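Local coordinates for protein alpha-toxin (Clostridium novyi, PDB 2VK9) that belongs to the large clostridial toxins and contributes here its catalytic domain, which is built on the GT-A fold of glycosyltransferases, at residues A[100-105]-A[127-132]; A[106-111]-A[225-230]; A[131-136]-A[234-239]; A[136-141]-A[200-205]; A[243-248]-A[268-273]. One frame throughout, in Å; residues are numbered along the deposited sequence.

Contact 1. Residues A[100-105]-A[127-132]; sequences LSFIWI and YNIRLF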
# COMPACT_ATOMS: atom_id res chain seq x y z
N LEU A 100 15.05 6.38 -7.24
CA LEU A 100 14.12 5.29 -7.50
C LEU A 100 14.42 4.19 -6.50
O LEU A 100 15.54 3.72 -6.42
CB LEU A 100 14.29 4.79 -8.93
CG LEU A 100 13.51 3.56 -9.39
CD1 LEU A 100 12.02 3.79 -9.29
CD2 LEU A 100 13.90 3.21 -10.81
N SER A 101 13.42 3.80 -5.72
CA SER A 101 13.66 2.84 -4.66
C SER A 101 12.83 1.59 -4.80
O SER A 101 11.67 1.66 -5.18
CB SER A 101 13.40 3.47 -3.30
OG SER A 101 14.32 4.52 -3.05
N PHE A 102 13.43 0.45 -4.50
CA PHE A 102 12.73 -0.82 -4.44
C PHE A 102 13.03 -1.42 -3.08
O PHE A 102 14.03 -1.09 -2.46
CB PHE A 102 13.22 -1.76 -5.53
CG PHE A 102 13.04 -1.23 -6.92
CD1 PHE A 102 14.03 -0.46 -7.51
CD2 PHE A 102 11.89 -1.51 -7.64
CE1 PHE A 102 13.86 0.03 -8.80
CE2 PHE A 102 11.72 -1.02 -8.93
CZ PHE A 102 12.70 -0.24 -9.51
N ILE A 103 12.15 -2.31 -2.62
CA ILE A 103 12.36 -3.03 -1.38
C ILE A 103 12.21 -4.52 -1.65
O ILE A 103 11.28 -4.92 -2.34
CB ILE A 103 11.29 -2.68 -0.34
CG1 ILE A 103 11.37 -1.20 0.04
CG2 ILE A 103 11.38 -3.61 0.89
CD1 ILE A 103 10.20 -0.76 0.85
N TRP A 104 13.12 -5.32 -1.12
CA TRP A 104 12.88 -6.75 -1.03
C TRP A 104 13.38 -7.26 0.31
O TRP A 104 14.58 -7.38 0.50
CB TRP A 104 13.52 -7.55 -2.18
CG TRP A 104 13.04 -8.96 -2.12
CD1 TRP A 104 13.68 -10.01 -1.53
CD2 TRP A 104 11.78 -9.47 -2.56
NE1 TRP A 104 12.92 -11.15 -1.61
CE2 TRP A 104 11.74 -10.84 -2.24
CE3 TRP A 104 10.68 -8.90 -3.22
CZ2 TRP A 104 10.64 -11.67 -2.55
CZ3 TRP A 104 9.58 -9.71 -3.53
CH2 TRP A 104 9.58 -11.08 -3.20
N ILE A 105 12.47 -7.58 1.23
CA ILE A 105 12.88 -8.00 2.57
C ILE A 105 12.42 -9.40 2.98
O ILE A 105 11.43 -9.91 2.47
CB ILE A 105 12.42 -7.02 3.64
CG1 ILE A 105 10.94 -6.69 3.49
CG2 ILE A 105 13.27 -5.75 3.58
CD1 ILE A 105 10.32 -6.06 4.73
N TYR A 127 18.84 8.45 -12.62
CA TYR A 127 18.32 8.24 -11.27
C TYR A 127 19.35 7.55 -10.38
O TYR A 127 20.18 6.77 -10.86
CB TYR A 127 17.04 7.40 -11.33
CG TYR A 127 15.80 8.21 -11.63
CD1 TYR A 127 15.55 8.71 -12.91
CD2 TYR A 127 14.87 8.47 -10.62
CE1 TYR A 127 14.40 9.46 -13.18
CE2 TYR A 127 13.72 9.23 -10.89
CZ TYR A 127 13.50 9.71 -12.17
OH TYR A 127 12.37 10.45 -12.42
N ASN A 128 19.33 7.86 -9.09
CA ASN A 128 20.00 7.03 -8.11
C ASN A 128 19.00 5.94 -7.75
O ASN A 128 17.93 6.22 -7.19
CB ASN A 128 20.41 7.82 -6.87
CG ASN A 128 21.52 8.82 -7.15
OD1 ASN A 128 22.26 8.68 -8.10
ND2 ASN A 128 21.62 9.85 -6.31
N ILE A 129 19.35 4.71 -8.13
CA ILE A 129 18.48 3.58 -7.95
C ILE A 129 18.97 2.75 -6.79
O ILE A 129 20.15 2.40 -6.72
CB ILE A 129 18.37 2.74 -9.23
CG1 ILE A 129 17.80 3.60 -10.36
CG2 ILE A 129 17.47 1.55 -9.01
CD1 ILE A 129 17.80 2.95 -11.71
N ARG A 130 18.08 2.45 -5.85
CA ARG A 130 18.45 1.66 -4.69
C ARG A 130 17.46 0.55 -4.48
O ARG A 130 16.28 0.68 -4.80
CB ARG A 130 18.51 2.51 -3.43
CG ARG A 130 19.67 3.48 -3.32
CD ARG A 130 19.42 4.37 -2.11
NE ARG A 130 20.24 5.58 -2.06
CZ ARG A 130 19.97 6.72 -2.69
NH1 ARG A 130 18.90 6.84 -3.46
NH2 ARG A 130 20.79 7.74 -2.56
N LEU A 131 17.96 -0.55 -3.93
CA LEU A 131 17.15 -1.69 -3.57
C LEU A 131 17.41 -1.94 -2.09
O LEU A 131 18.53 -2.18 -1.67
CB LEU A 131 17.55 -2.89 -4.43
CG LEU A 131 16.97 -4.29 -4.22
CD1 LEU A 131 15.48 -4.25 -4.00
CD2 LEU A 131 17.25 -5.05 -5.48
N PHE A 132 16.35 -1.84 -1.30
CA PHE A 132 16.51 -1.87 0.13
C PHE A 132 16.16 -3.24 0.64
O PHE A 132 15.21 -3.85 0.18
CB PHE A 132 15.61 -0.82 0.77
CG PHE A 132 16.10 0.58 0.57
CD1 PHE A 132 15.64 1.35 -0.48
CD2 PHE A 132 17.05 1.12 1.43
CE1 PHE A 132 16.11 2.65 -0.68
CE2 PHE A 132 17.53 2.42 1.24
CZ PHE A 132 17.05 3.19 0.19
O HOH W 1 16.92 5.33 -4.22

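Contact 2. Residues A[106-111]-A[225-230]; sequences GGPISD and ENNNNK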
# COMPACT_ATOMS: atom_id res chain seq x y z
N GLY A 106 13.17 -10.01 3.90
CA GLY A 106 12.74 -11.23 4.60
C GLY A 106 13.00 -12.60 3.97
O GLY A 106 12.51 -13.62 4.48
N GLY A 107 13.77 -12.64 2.88
CA GLY A 107 14.05 -13.89 2.19
C GLY A 107 14.84 -13.69 0.91
O GLY A 107 15.24 -12.58 0.59
N PRO A 108 15.07 -14.78 0.16
CA PRO A 108 15.84 -14.65 -1.08
C PRO A 108 15.06 -13.89 -2.15
O PRO A 108 13.84 -14.05 -2.26
CB PRO A 108 16.04 -16.10 -1.51
CG PRO A 108 14.87 -16.83 -0.92
CD PRO A 108 14.64 -16.17 0.41
N ILE A 109 15.75 -13.06 -2.91
CA ILE A 109 15.11 -12.39 -4.04
C ILE A 109 15.07 -13.39 -5.21
O ILE A 109 15.92 -14.29 -5.30
CB ILE A 109 15.82 -11.05 -4.37
CG1 ILE A 109 14.97 -10.19 -5.30
CG2 ILE A 109 17.22 -11.26 -4.92
CD1 ILE A 109 15.45 -8.74 -5.43
N SER A 110 14.05 -13.28 -6.07
CA SER A 110 13.92 -14.18 -7.21
C SER A 110 14.75 -13.66 -8.37
O SER A 110 15.15 -12.49 -8.38
CB SER A 110 12.46 -14.34 -7.62
OG SER A 110 12.02 -13.21 -8.35
N ASP A 111 15.01 -14.53 -9.34
CA ASP A 111 15.80 -14.16 -10.51
C ASP A 111 15.03 -13.27 -11.48
O ASP A 111 15.63 -12.48 -12.19
CB ASP A 111 16.34 -15.40 -11.22
CG ASP A 111 17.45 -16.10 -10.43
OD1 ASP A 111 17.81 -15.61 -9.33
OD2 ASP A 111 17.96 -17.14 -10.91
N GLU A 225 23.39 -16.89 4.57
CA GLU A 225 24.54 -16.47 3.75
C GLU A 225 24.12 -16.39 2.32
O GLU A 225 24.38 -15.38 1.65
CB GLU A 225 25.73 -17.44 3.83
CG GLU A 225 26.58 -17.34 5.07
CD GLU A 225 27.07 -15.93 5.39
OE1 GLU A 225 27.83 -15.35 4.58
OE2 GLU A 225 26.71 -15.43 6.48
N ASN A 226 23.47 -17.44 1.84
CA ASN A 226 22.98 -17.45 0.48
C ASN A 226 22.13 -16.23 0.19
O ASN A 226 22.44 -15.45 -0.72
CB ASN A 226 22.24 -18.75 0.17
CG ASN A 226 23.17 -19.94 0.02
OD1 ASN A 226 24.37 -19.78 -0.23
ND2 ASN A 226 22.63 -21.15 0.19
N ASN A 227 21.08 -16.04 0.99
CA ASN A 227 20.23 -14.86 0.91
C ASN A 227 21.03 -13.54 0.92
O ASN A 227 20.79 -12.67 0.09
CB ASN A 227 19.22 -14.85 2.05
CG ASN A 227 18.15 -15.94 1.92
OD1 ASN A 227 18.20 -16.77 1.02
ND2 ASN A 227 17.18 -15.93 2.83
N ASN A 228 21.98 -13.41 1.83
CA ASN A 228 22.76 -12.19 1.92
C ASN A 228 23.73 -11.97 0.75
O ASN A 228 23.84 -10.86 0.22
CB ASN A 228 23.48 -12.07 3.26
CG ASN A 228 23.89 -10.65 3.57
OD1 ASN A 228 23.16 -9.70 3.29
ND2 ASN A 228 25.07 -10.49 4.14
N ASN A 229 24.43 -13.03 0.35
CA ASN A 229 25.37 -12.93 -0.77
C ASN A 229 24.69 -12.49 -2.06
O ASN A 229 25.28 -11.77 -2.88
CB ASN A 229 26.09 -14.26 -1.01
CG ASN A 229 27.09 -14.59 0.08
OD1 ASN A 229 27.45 -13.75 0.90
ND2 ASN A 229 27.53 -15.83 0.10
N LYS A 230 23.45 -12.93 -2.25
CA LYS A 230 22.73 -12.54 -3.43
C LYS A 230 22.44 -11.04 -3.39
O LYS A 230 22.63 -10.35 -4.38
CB LYS A 230 21.45 -13.37 -3.57
CG LYS A 230 20.87 -13.33 -4.96
CD LYS A 230 19.65 -14.20 -5.10
CE LYS A 230 19.28 -14.27 -6.57
NZ LYS A 230 18.09 -15.12 -6.81

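Contact 3. Residues A[131-136]-A[234-239]; sequences LFYDKN and IGATDI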
# COMPACT_ATOMS: atom_id res chain seq x y z
N LEU A 131 17.96 -0.55 -3.93
CA LEU A 131 17.15 -1.69 -3.57
C LEU A 131 17.41 -1.94 -2.09
O LEU A 131 18.53 -2.18 -1.67
CB LEU A 131 17.55 -2.89 -4.43
CG LEU A 131 16.97 -4.29 -4.22
CD1 LEU A 131 15.48 -4.25 -4.00
CD2 LEU A 131 17.25 -5.05 -5.48
N PHE A 132 16.35 -1.84 -1.30
CA PHE A 132 16.51 -1.87 0.13
C PHE A 132 16.16 -3.24 0.64
O PHE A 132 15.21 -3.85 0.18
CB PHE A 132 15.61 -0.82 0.77
CG PHE A 132 16.10 0.58 0.57
CD1 PHE A 132 15.64 1.35 -0.48
CD2 PHE A 132 17.05 1.12 1.43
CE1 PHE A 132 16.11 2.65 -0.68
CE2 PHE A 132 17.53 2.42 1.24
CZ PHE A 132 17.05 3.19 0.19
N TYR A 133 16.97 -3.74 1.57
CA TYR A 133 16.69 -5.00 2.22
C TYR A 133 17.13 -4.96 3.67
O TYR A 133 17.81 -4.02 4.10
CB TYR A 133 17.36 -6.13 1.47
CG TYR A 133 18.81 -6.39 1.83
CD1 TYR A 133 19.80 -5.45 1.54
CD2 TYR A 133 19.19 -7.60 2.42
CE1 TYR A 133 21.13 -5.70 1.84
CE2 TYR A 133 20.52 -7.86 2.73
CZ TYR A 133 21.49 -6.91 2.44
OH TYR A 133 22.81 -7.16 2.75
N ASP A 134 16.73 -5.97 4.43
CA ASP A 134 17.06 -6.03 5.83
C ASP A 134 17.96 -7.24 6.09
O ASP A 134 17.49 -8.39 6.25
CB ASP A 134 15.78 -6.09 6.67
CG ASP A 134 16.05 -5.98 8.14
OD1 ASP A 134 17.18 -6.27 8.58
OD2 ASP A 134 15.12 -5.60 8.88
N LYS A 135 19.26 -6.95 6.13
CA LYS A 135 20.31 -7.93 6.32
C LYS A 135 20.07 -8.75 7.59
O LYS A 135 20.39 -9.94 7.64
CB LYS A 135 21.66 -7.21 6.42
CG LYS A 135 22.86 -8.11 6.50
CD LYS A 135 24.10 -7.32 6.83
CE LYS A 135 25.34 -8.13 6.47
NZ LYS A 135 26.52 -7.77 7.30
N ASN A 136 19.49 -8.10 8.59
CA ASN A 136 19.31 -8.73 9.88
C ASN A 136 18.10 -9.63 9.96
O ASN A 136 17.95 -10.39 10.93
CB ASN A 136 19.28 -7.69 11.00
CG ASN A 136 20.67 -7.19 11.37
OD1 ASN A 136 20.80 -6.37 12.27
ND2 ASN A 136 21.70 -7.68 10.69
N ILE A 234 23.85 -7.78 -5.98
CA ILE A 234 23.04 -6.82 -6.74
C ILE A 234 23.25 -5.41 -6.22
O ILE A 234 22.77 -4.45 -6.81
CB ILE A 234 21.53 -7.18 -6.71
CG1 ILE A 234 21.03 -7.27 -5.27
CG2 ILE A 234 21.29 -8.47 -7.43
CD1 ILE A 234 19.61 -7.74 -5.14
N GLY A 235 23.98 -5.30 -5.12
CA GLY A 235 24.35 -4.01 -4.55
C GLY A 235 23.20 -3.42 -3.79
O GLY A 235 22.95 -2.23 -3.89
N ALA A 236 22.48 -4.27 -3.06
CA ALA A 236 21.37 -3.82 -2.24
C ALA A 236 21.89 -3.03 -1.06
O ALA A 236 22.99 -3.28 -0.58
CB ALA A 236 20.58 -5.00 -1.77
N THR A 237 21.11 -2.06 -0.61
CA THR A 237 21.49 -1.30 0.56
C THR A 237 20.77 -1.87 1.77
O THR A 237 19.58 -2.17 1.71
CB THR A 237 21.25 0.24 0.38
OG1 THR A 237 19.86 0.52 0.39
CG2 THR A 237 21.80 0.73 -0.95
N ASP A 238 21.51 -2.06 2.85
CA ASP A 238 20.95 -2.58 4.09
C ASP A 238 20.31 -1.44 4.88
O ASP A 238 20.91 -0.38 5.02
CB ASP A 238 22.08 -3.21 4.90
CG ASP A 238 21.62 -3.77 6.23
OD1 ASP A 238 20.41 -4.07 6.40
OD2 ASP A 238 22.50 -3.95 7.11
N ILE A 239 19.10 -1.67 5.38
CA ILE A 239 18.35 -0.62 6.11
C ILE A 239 18.84 -0.41 7.54
O ILE A 239 18.74 0.69 8.07
CB ILE A 239 16.81 -0.82 6.04
CG1 ILE A 239 16.37 -2.15 6.65
CG2 ILE A 239 16.33 -0.75 4.61
CD1 ILE A 239 15.76 -2.04 8.01
O HOH W 2 20.80 -0.40 -3.63

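Contact 4. Residues A[136-141]-A[200-205]; sequences NSLLVN and SVDDII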
# COMPACT_ATOMS: atom_id res chain seq x y z
N ASN A 136 19.49 -8.10 8.59
CA ASN A 136 19.31 -8.73 9.88
C ASN A 136 18.10 -9.63 9.96
O ASN A 136 17.95 -10.39 10.93
CB ASN A 136 19.28 -7.69 11.00
CG ASN A 136 20.67 -7.19 11.37
OD1 ASN A 136 20.80 -6.37 12.27
ND2 ASN A 136 21.70 -7.68 10.69
N SER A 137 17.23 -9.56 8.95
CA SER A 137 16.00 -10.33 8.97
C SER A 137 15.77 -10.92 7.58
O SER A 137 15.03 -10.36 6.75
CB SER A 137 14.84 -9.46 9.43
OG SER A 137 14.35 -8.68 8.37
N LEU A 138 16.42 -12.06 7.34
CA LEU A 138 16.46 -12.68 6.02
C LEU A 138 15.82 -14.06 6.08
O LEU A 138 15.86 -14.83 5.11
CB LEU A 138 17.91 -12.81 5.55
CG LEU A 138 18.60 -11.58 4.99
CD1 LEU A 138 20.10 -11.73 5.10
CD2 LEU A 138 18.20 -11.42 3.56
N LEU A 139 15.25 -14.36 7.24
CA LEU A 139 14.70 -15.67 7.50
C LEU A 139 13.22 -15.58 7.85
O LEU A 139 12.62 -16.58 8.25
CB LEU A 139 15.46 -16.34 8.63
CG LEU A 139 16.91 -16.74 8.38
CD1 LEU A 139 17.46 -17.33 9.68
CD2 LEU A 139 17.02 -17.73 7.21
N VAL A 140 12.64 -14.40 7.69
CA VAL A 140 11.25 -14.17 8.06
C VAL A 140 10.32 -15.04 7.21
O VAL A 140 9.39 -15.65 7.72
CB VAL A 140 10.87 -12.69 7.96
CG1 VAL A 140 9.48 -12.48 8.52
CG2 VAL A 140 11.88 -11.82 8.70
N ASN A 141 10.61 -15.11 5.92
CA ASN A 141 9.86 -15.96 5.03
C ASN A 141 9.93 -17.44 5.43
O ASN A 141 8.92 -18.13 5.43
CB ASN A 141 10.35 -15.77 3.61
CG ASN A 141 9.61 -16.62 2.63
OD1 ASN A 141 8.39 -16.50 2.48
ND2 ASN A 141 10.33 -17.51 1.97
N SER A 200 19.83 -10.10 16.41
CA SER A 200 19.13 -9.75 15.20
C SER A 200 17.87 -10.60 15.11
O SER A 200 17.82 -11.69 15.67
CB SER A 200 20.02 -9.97 13.97
OG SER A 200 20.31 -11.34 13.76
N VAL A 201 16.87 -10.09 14.41
CA VAL A 201 15.67 -10.86 14.11
C VAL A 201 16.01 -12.29 13.64
O VAL A 201 15.38 -13.26 14.09
CB VAL A 201 14.79 -10.14 13.07
CG1 VAL A 201 13.71 -11.06 12.51
CG2 VAL A 201 14.17 -8.90 13.68
N ASP A 202 17.01 -12.41 12.76
CA ASP A 202 17.42 -13.72 12.27
C ASP A 202 17.96 -14.60 13.38
O ASP A 202 17.62 -15.78 13.43
CB ASP A 202 18.45 -13.59 11.17
CG ASP A 202 17.82 -13.33 9.82
OD1 ASP A 202 16.58 -13.50 9.67
OD2 ASP A 202 18.58 -12.94 8.90
N ASP A 203 18.79 -14.04 14.25
CA ASP A 203 19.32 -14.81 15.37
C ASP A 203 18.18 -15.33 16.24
O ASP A 203 18.21 -16.47 16.68
CB ASP A 203 20.30 -13.97 16.20
CG ASP A 203 21.59 -13.64 15.43
OD1 ASP A 203 22.08 -14.48 14.64
OD2 ASP A 203 22.11 -12.51 15.64
N ILE A 204 17.18 -14.49 16.45
CA ILE A 204 16.00 -14.85 17.24
C ILE A 204 15.21 -15.95 16.56
O ILE A 204 14.76 -16.90 17.19
CB ILE A 204 15.12 -13.62 17.50
CG1 ILE A 204 15.91 -12.60 18.33
CG2 ILE A 204 13.83 -14.02 18.20
CD1 ILE A 204 15.26 -11.24 18.45
N ILE A 205 15.05 -15.83 15.25
CA ILE A 205 14.39 -16.87 14.50
C ILE A 205 15.15 -18.18 14.61
O ILE A 205 14.56 -19.20 14.96
CB ILE A 205 14.15 -16.46 13.04
CG1 ILE A 205 13.17 -15.28 12.98
CG2 ILE A 205 13.62 -17.65 12.25
CD1 ILE A 205 13.02 -14.68 11.61

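Contact 5. Residues A[243-248]-A[268-273]; sequences NILTNK and DILRIA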
# COMPACT_ATOMS: atom_id res chain seq x y z
N ASN A 243 19.61 5.56 8.87
CA ASN A 243 18.50 5.95 9.72
C ASN A 243 17.24 6.14 8.91
O ASN A 243 16.84 7.25 8.60
CB ASN A 243 18.84 7.19 10.53
CG ASN A 243 19.53 6.83 11.80
OD1 ASN A 243 18.88 6.47 12.79
ND2 ASN A 243 20.86 6.87 11.79
N ILE A 244 16.64 5.02 8.54
CA ILE A 244 15.44 5.09 7.75
C ILE A 244 14.25 4.91 8.68
O ILE A 244 13.36 5.75 8.70
CB ILE A 244 15.45 4.05 6.62
CG1 ILE A 244 16.51 4.41 5.60
CG2 ILE A 244 14.09 3.98 5.95
CD1 ILE A 244 16.89 3.27 4.68
N LEU A 245 14.26 3.82 9.45
CA LEU A 245 13.19 3.53 10.39
C LEU A 245 13.48 4.09 11.76
O LEU A 245 14.53 3.83 12.35
CB LEU A 245 12.96 2.02 10.49
CG LEU A 245 12.26 1.38 9.30
CD1 LEU A 245 12.43 -0.11 9.37
CD2 LEU A 245 10.78 1.77 9.25
N THR A 246 12.52 4.86 12.28
CA THR A 246 12.67 5.53 13.56
C THR A 246 11.37 5.58 14.37
O THR A 246 10.27 5.64 13.80
CB THR A 246 13.24 6.96 13.36
OG1 THR A 246 13.92 7.38 14.56
CG2 THR A 246 12.12 7.98 12.98
N ASN A 247 11.51 5.55 15.69
CA ASN A 247 10.39 5.77 16.60
C ASN A 247 9.22 4.84 16.32
O ASN A 247 9.39 3.59 16.35
CB ASN A 247 9.93 7.24 16.53
CG ASN A 247 11.04 8.21 16.89
OD1 ASN A 247 11.71 8.06 17.92
ND2 ASN A 247 11.24 9.23 16.05
N LYS A 248 8.05 5.45 16.04
CA LYS A 248 6.81 4.71 15.86
C LYS A 248 6.85 3.74 14.69
O LYS A 248 6.54 2.56 14.85
CB LYS A 248 5.63 5.68 15.72
CG LYS A 248 5.21 6.32 17.03
CD LYS A 248 3.86 7.03 16.90
CE LYS A 248 3.44 7.71 18.21
NZ LYS A 248 4.37 8.82 18.56
N ASP A 268 5.19 -2.22 3.53
CA ASP A 268 4.30 -1.08 3.40
C ASP A 268 4.77 0.03 4.31
O ASP A 268 4.75 1.20 3.96
CB ASP A 268 2.88 -1.45 3.78
CG ASP A 268 2.11 -2.12 2.65
OD1 ASP A 268 2.62 -2.15 1.49
OD2 ASP A 268 0.97 -2.60 2.92
N ILE A 269 5.20 -0.36 5.50
CA ILE A 269 5.75 0.59 6.45
C ILE A 269 7.07 1.17 5.91
O ILE A 269 7.23 2.39 5.80
CB ILE A 269 5.89 -0.05 7.85
CG1 ILE A 269 4.52 -0.54 8.32
CG2 ILE A 269 6.50 0.93 8.86
CD1 ILE A 269 4.57 -1.44 9.49
N LEU A 270 7.98 0.29 5.53
CA LEU A 270 9.31 0.69 5.10
C LEU A 270 9.25 1.67 3.93
O LEU A 270 9.96 2.67 3.91
CB LEU A 270 10.15 -0.55 4.79
CG LEU A 270 11.65 -0.41 4.51
CD1 LEU A 270 12.34 0.37 5.61
CD2 LEU A 270 12.28 -1.79 4.36
N ARG A 271 8.37 1.36 2.97
CA ARG A 271 8.03 2.22 1.84
C ARG A 271 7.92 3.70 2.23
O ARG A 271 8.50 4.59 1.59
CB ARG A 271 6.65 1.78 1.40
CG ARG A 271 6.27 2.01 -0.01
CD ARG A 271 5.05 1.14 -0.30
NE ARG A 271 5.37 -0.24 0.03
CZ ARG A 271 4.94 -1.30 -0.65
NH1 ARG A 271 4.17 -1.16 -1.73
NH2 ARG A 271 5.31 -2.50 -0.24
N ILE A 272 7.14 3.93 3.28
CA ILE A 272 6.78 5.25 3.72
C ILE A 272 8.01 5.94 4.30
O ILE A 272 8.30 7.10 3.97
CB ILE A 272 5.61 5.19 4.71
CG1 ILE A 272 4.35 4.72 3.97
CG2 ILE A 272 5.37 6.54 5.35
CD1 ILE A 272 3.17 4.44 4.89
N ALA A 273 8.74 5.23 5.15
CA ALA A 273 9.96 5.75 5.73
C ALA A 273 11.00 6.08 4.64
O ALA A 273 11.65 7.12 4.72
CB ALA A 273 10.53 4.77 6.76

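Contact 1. Residues A[100-105]-A[127-132]
L100 to I103 and I129 to F132 pair as parallel strands, their axes 4.4 Å apart and turned by 18°. The backbone bonds form an unbroken ladder: L100 N gives to N128 O, R130 N to L100 O, F102 N to R130 O, F132 N to F102 O at 2.7 Å, and W104 N to F132 O.

Apolar side chains gather on the face that carries L100, F102, I129 and L131. L100 and I129 run side by side, CD2 against CG1 at 3.9 Å, while CG2 of I129 meets the F102 ring in its plane at CE1. L131 has CG anti to its own N (chi1 175°), which brings CD1 to 3.7 Å from F102 CB.

The other face is more polar. S101 OG lies at the edge of the F132 ring, 3.5 Å from CE1, and takes a proton from a water whose oxygen lies 2.6 Å from R130 NH1 and accepts from it.

The two strands belong to one beta-alpha-beta unit, joined by helix 111-123, in the parallel part of a mixed sheet: that helix packs on the L100 and F102 face through Y117 and W120, helix 263-278 lies against S101 and F132, and strand 280-283 flanks 99-103.

Contact 2. Residues A[106-111]-A[225-230]
One face of the N227 carboxamide is turned to the ring of P108, the two side chains pointing the same way. OD1 comes to 3.4 Å from P108 CB, and ND2 to 3.5 Å from P108 CD, so both ends of the amide rest on the proline ring. The rotation of the amide is probably fixed by a third residue, since ND2 is hydrogen-bonded to the backbone carbonyl of L138. At the other flat group, the carboxylate of D111, OD1 is met nearly along its C-O bond by K230 NZ, a salt bridge of 2.6 Å.

The segment 106-111 is the loop that leads from strand 99-103 into helix 111-123, the first connection of the beta-alpha-beta unit, with S110 at the N-cap of that helix. K230 reaches it from helix 217-234, one helical turn beyond N227. Its chain is fully extended past CG, itself anti to the backbone N (chi1 -162°), and it crosses the D111 side chain at about a right angle.

NZ has a second acceptor in I109 O, 2.8 Å away, which it meets 35° out of the carbonyl plane. Two bonds thus grip the ammonium, one to a charged and one to a neutral oxygen. The lysine's aliphatic part is also used: CD touches I109 CG2 at 3.8 Å, and L114 of helix 111-123 packs on both I109 and K230.

Contact 3. Residues A[131-136]-A[234-239]
K135 N donates to D238 OD1 at 3.1 Å from well above the carboxylate plane, 54° out of it, across the point where the strand pairing has ended. The same aspartate lies against the foot of the lysine, OD2 3.4 Å from K135 CB, with the two side chains crossing at about a right angle. D238 CG stands anti to its N (chi1 179°), which carries the carboxylate over to K135. Two like charges come near each other here, D134 OD1 lying 4.5 Å from D238 OD1. D134 OD1 also accepts from N136 N, closing an Asx turn, and D134 OD2 is hydrogen-bonded to the Y253 hydroxyl.

Before this, strand 237-238 runs parallel to 128-133 and forms the outermost strand on this side of the GT-A sheet. Three backbone bonds hold it: T237 N to L131 O, Y133 N to T237 O, and I239 N to Y133 O. The chain arrives from helix 217-234 through a Schellman motif at G235, whose carbonyl is linked by a water to L131 N.

Around the ladder, A236 CB sits 3.4 Å from Y133 CD1, while the Y133 hydroxyl bonds to N228. T237 OG1 approaches the F132 ring obliquely, beside I239 CG2. I234 CD1 closes on L131 CD2 at 3.6 Å.

Contact 4. Residues A[136-141]-A[200-205]
The carboxylate of D202 is turned onto the N-H groups of L138 and L139, which it accepts at bent angles. CG anti to the carbonyl carbon (chi1 -82°) swings the carboxylate to L138 N, which gives OD1 a bond of 2.7 Å on the syn side, 16° out of the carboxylate plane, and a weak second one to OD2. L139 N adds another weak bond to OD1. The backbone of the aspartate takes part too: D202 N donates to N136 O at 2.9 Å, and that bond runs nearly straight out from the carbonyl. Residue 202 therefore clasps the loop through both backbone and side chain.

L139 lies across D202 at about a right angle, its CB 3.2 Å from OD1, whereas L138 passes the carboxylate obliquely. Beside them S137 CB rests on V201 CG1 at 3.7 Å, and I205 CD1 touches V140 CG2. N136 CB abuts S200 CB at 3.8 Å; S200 itself caps its helix, pairing with D203 as a capping box.

The contact joins the N-terminal ends of helices 140-157 and 201-213. Helix 247-259 covers the S137 and V201 side through Y253 and Y254, and helix 217-234 the L139 and D202 side through K224.

Contact 5. Residues A[243-248]-A[268-273]
I244 and L245 close over one side of a helix turn mainly through apolar side chains, with no hydrogen bond between the segments. I244 CG2, which stands anti to the backbone N, presses on A273 CB at 3.7 Å, and the carbonyl oxygen of I244 lies 3.6 Å from the same methyl. L245 crosses L270 at about a right angle: its CD1 meets L270 CD1 at 3.8 Å, while CD2 turns to A273 CB at 3.9 Å. Its two branches thus go to different helix residues. I269 CG2 completes this first shell at 4.4 Å from L245 CD2.

Farther out, I239 packs against both I244 and L245. Within the helix, I269 O accepts from I272 N and A273 N. On a different side of this turn, D268 OD1 sits over one face of the R271 guanidinium, and the arginine bonds to N386 and S267.

The contact ties the lead-in to helix 247-259 onto helix 263-278, with Y253 of helix 247-259 beside L245, while helix 396-422 packs on I269 and I272.

Contacts 1 and 3 lie side by side in one sheet, centres about 9 Å apart, and share L131 and F132: strand 128-133 is flanked by 99-103 and 237-238. The centres of contacts 2 and 3 are about 10 Å apart, and N228 and Y133 join them. Contact 4, nested in sequence within the loop that contact 2 closes, meets it through G106 with N141 and N227 with L138. Contact 5 comes last along the chain, its centre about 14 Å from those of contacts 1 and 3, and touches both through I244 against F132. Two contacts thus build up the parallel part of the sheet; the other three join adjoining loops and helices of the GT-A catalytic domain.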